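Long-range contact in putative uncharacterized protein (Lodderomyces elongisporus, PDB 4IVF), which is a glutathione S-transferase homologue that binds two glutathione molecules per subunit and probably acts in glutathione-dependent transfer chemistry: residues I112-E117 / G152-I157. Numbering follows the deposited sequence.
Sequences IFQVAE and GVFEDI. With GSH (glutathione), chain J.
Phe113 and Phe154 bridge two helical segments, 112-117 and 152-157, that run antiparallel, their N-to-C directions at 176° and their axes no closer than 12.3 Å, a spacing wide enough to be filled by aromatic side chains. The two rings form an offset stack: planes inclined by 30°, centroids 4.8 Å apart, with Phe113 CD2 lying 3.6 Å from Phe154 CZ over one face of the Phe154 ring. Phe113 reaches across because CG is anti to its backbone N (chi1 179°). At its far rim Phe113 CE2 lies 3.5 Å from Val153 CG1, and Ile157 CD1 adds a looser contact. The contacts across the segments are all carbon to carbon, and no hydrogen bond joins them. Gln114 offers CB to the Phe154 ring, while its bent chain carries the amide away to Asn118 and Lys20. One turn on from Phe113, Glu117 faces the second subunit: Glu117 OE2 accepts a 2.9 Å hydrogen bond from N1 of a glutathione also hydrogen-bonded to Thr78 and Ile58 of that subunit, and OE1 forms a salt bridge with its Arg57. The pair thus joins helices 102-131 and 137-159 in the all-helical C-terminal domain of the GST fold, with Leu181 of helix 176-185 packing on Phe154 and Pro54 of the second subunit on Val153.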
loop_
_atom_site.group_PDB
_atom_site.type_symbol
_atom_site.label_atom_id
_atom_site.label_comp_id
_atom_site.label_asym_id
_atom_site.label_seq_id
_atom_site.Cartn_x
_atom_site.Cartn_y
_atom_site.Cartn_z
ATOM N N ILE F 112 3.296 -3.169 3.166
ATOM C CA ILE F 112 2.917 -2.599 1.870
ATOM C C ILE F 112 2.321 -3.671 0.954
ATOM O O ILE F 112 1.299 -3.439 0.297
ATOM C CB ILE F 112 4.089 -1.837 1.183
ATOM C CG1 ILE F 112 4.526 -0.629 2.021
ATOM C CG2 ILE F 112 3.714 -1.406 -0.234
ATOM C CD1 ILE F 112 3.397 0.195 2.545
ATOM N N PHE F 113 2.936 -4.856 0.952
ATOM C CA PHE F 113 2.421 -6.016 0.223
ATOM C C PHE F 113 0.963 -6.303 0.598
ATOM O O PHE F 113 0.128 -6.553 -0.268
ATOM C CB PHE F 113 3.294 -7.248 0.505
ATOM C CG PHE F 113 2.837 -8.517 -0.191
ATOM C CD1 PHE F 113 2.344 -8.489 -1.484
ATOM C CD2 PHE F 113 2.949 -9.744 0.448
ATOM C CE1 PHE F 113 1.942 -9.661 -2.113
ATOM C CE2 PHE F 113 2.557 -10.917 -0.180
ATOM C CZ PHE F 113 2.051 -10.871 -1.465
ATOM N N GLN F 114 0.659 -6.266 1.889
ATOM C CA GLN F 114 -0.712 -6.444 2.336
ATOM C C GLN F 114 -1.633 -5.347 1.777
ATOM O O GLN F 114 -2.638 -5.661 1.159
ATOM C CB GLN F 114 -0.796 -6.503 3.869
ATOM C CG GLN F 114 -2.151 -6.998 4.395
ATOM C CD GLN F 114 -3.271 -5.973 4.202
ATOM O OE1 GLN F 114 -3.128 -4.804 4.570
ATOM N NE2 GLN F 114 -4.374 -6.403 3.594
ATOM N N VAL F 115 -1.305 -4.071 2.005
ATOM C CA VAL F 115 -2.196 -2.990 1.558
ATOM C C VAL F 115 -2.212 -2.820 0.039
ATOM O O VAL F 115 -3.168 -2.289 -0.528
ATOM C CB VAL F 115 -1.884 -1.625 2.233
ATOM C CG1 VAL F 115 -1.887 -1.762 3.763
ATOM C CG2 VAL F 115 -0.557 -1.043 1.731
ATOM N N ALA F 116 -1.158 -3.278 -0.628
ATOM C CA ALA F 116 -1.042 -3.076 -2.071
ATOM C C ALA F 116 -1.557 -4.241 -2.911
ATOM O O ALA F 116 -1.908 -4.058 -4.082
ATOM C CB ALA F 116 0.393 -2.741 -2.457
ATOM N N GLU F 117 -1.601 -5.440 -2.339
ATOM C CA GLU F 117 -2.066 -6.588 -3.119
ATOM C C GLU F 117 -3.134 -7.413 -2.402
ATOM O O GLU F 117 -4.179 -7.713 -2.974
ATOM C CB GLU F 117 -0.875 -7.422 -3.636
ATOM C CG GLU F 117 0.011 -6.577 -4.569
ATOM C CD GLU F 117 1.295 -7.256 -5.037
ATOM O OE1 GLU F 117 1.218 -8.357 -5.601
ATOM O OE2 GLU F 117 2.379 -6.661 -4.866
ATOM N N GLY F 152 -0.756 -17.804 -0.429
ATOM C CA GLY F 152 0.340 -18.721 -0.677
ATOM C C GLY F 152 1.681 -18.042 -0.473
ATOM O O GLY F 152 2.621 -18.643 0.033
ATOM N N VAL F 153 1.769 -16.778 -0.862
ATOM C CA VAL F 153 3.001 -16.018 -0.695
ATOM C C VAL F 153 3.246 -15.761 0.788
ATOM O O VAL F 153 4.350 -15.983 1.295
ATOM C CB VAL F 153 2.949 -14.671 -1.448
ATOM C CG1 VAL F 153 4.200 -13.843 -1.156
ATOM C CG2 VAL F 153 2.781 -14.899 -2.942
ATOM N N PHE F 154 2.210 -15.301 1.485
ATOM C CA PHE F 154 2.296 -15.143 2.936
ATOM C C PHE F 154 2.655 -16.455 3.663
ATOM O O PHE F 154 3.290 -16.427 4.720
ATOM C CB PHE F 154 1.001 -14.563 3.501
ATOM C CG PHE F 154 0.875 -13.064 3.350
ATOM C CD1 PHE F 154 1.731 -12.202 4.042
ATOM C CD2 PHE F 154 -0.131 -12.512 2.552
ATOM C CE1 PHE F 154 1.600 -10.804 3.918
ATOM C CE2 PHE F 154 -0.276 -11.121 2.419
ATOM C CZ PHE F 154 0.587 -10.263 3.101
ATOM N N GLU F 155 2.238 -17.595 3.105
ATOM C CA GLU F 155 2.603 -18.897 3.658
ATOM C C GLU F 155 4.097 -19.132 3.456
ATOM O O GLU F 155 4.784 -19.605 4.358
ATOM C CB GLU F 155 1.784 -20.007 3.000
ATOM C CG GLU F 155 2.044 -21.403 3.510
ATOM C CD GLU F 155 1.562 -21.621 4.937
ATOM O OE1 GLU F 155 0.995 -20.683 5.534
ATOM O OE2 GLU F 155 1.752 -22.740 5.462
ATOM N N ASP F 156 4.592 -18.802 2.264
ATOM C CA ASP F 156 6.012 -18.879 1.993
ATOM C C ASP F 156 6.817 -17.965 2.936
ATOM O O ASP F 156 7.848 -18.374 3.471
ATOM C CB ASP F 156 6.309 -18.533 0.533
ATOM C CG ASP F 156 7.748 -18.827 0.155
ATOM O OD1 ASP F 156 8.411 -19.545 0.928
ATOM O OD2 ASP F 156 8.217 -18.356 -0.902
ATOM N N ILE F 157 6.335 -16.741 3.135
ATOM C CA ILE F 157 6.990 -15.780 4.021
ATOM C C ILE F 157 7.135 -16.353 5.433
ATOM O O ILE F 157 8.236 -16.340 6.018
ATOM C CB ILE F 157 6.236 -14.419 4.033
ATOM C CG1 ILE F 157 6.364 -13.753 2.671
ATOM C CG2 ILE F 157 6.798 -13.492 5.090
ATOM C CD1 ILE F 157 5.564 -12.511 2.524
HETATM N N1 GSH J . 2.645 -3.855 -5.417
HETATM C CA1 GSH J . 3.822 -4.068 -6.213
HETATM C C1 GSH J . 4.691 -2.897 -6.138
HETATM O O11 GSH J . 5.904 -3.027 -6.363
HETATM O O12 GSH J . 4.236 -1.761 -5.860
HETATM C CB1 GSH J . 3.405 -4.278 -7.653
HETATM C CG1 GSH J . 4.455 -5.006 -8.382
HETATM C CD1 GSH J . 3.972 -5.418 -9.765
HETATM O OE1 GSH J . 2.779 -5.316 -10.111
HETATM N N2 GSH J . 4.983 -5.975 -10.726
HETATM C CA2 GSH J . 4.572 -6.378 -12.051
HETATM C C2 GSH J . 4.999 -7.802 -12.254
HETATM O O2 GSH J . 6.101 -8.159 -11.824
HETATM C CB2 GSH J . 5.241 -5.535 -13.049
HETATM S SG2 GSH J . 4.916 -3.818 -12.768
HETATM N N3 GSH J . 4.112 -8.723 -12.958
HETATM C CA3 GSH J . 4.489 -10.113 -13.184
HETATM C C3 GSH J . 3.522 -11.047 -12.552
HETATM O O31 GSH J . 2.650 -10.607 -11.756
HETATM O O32 GSH J . 3.571 -12.292 -12.819
#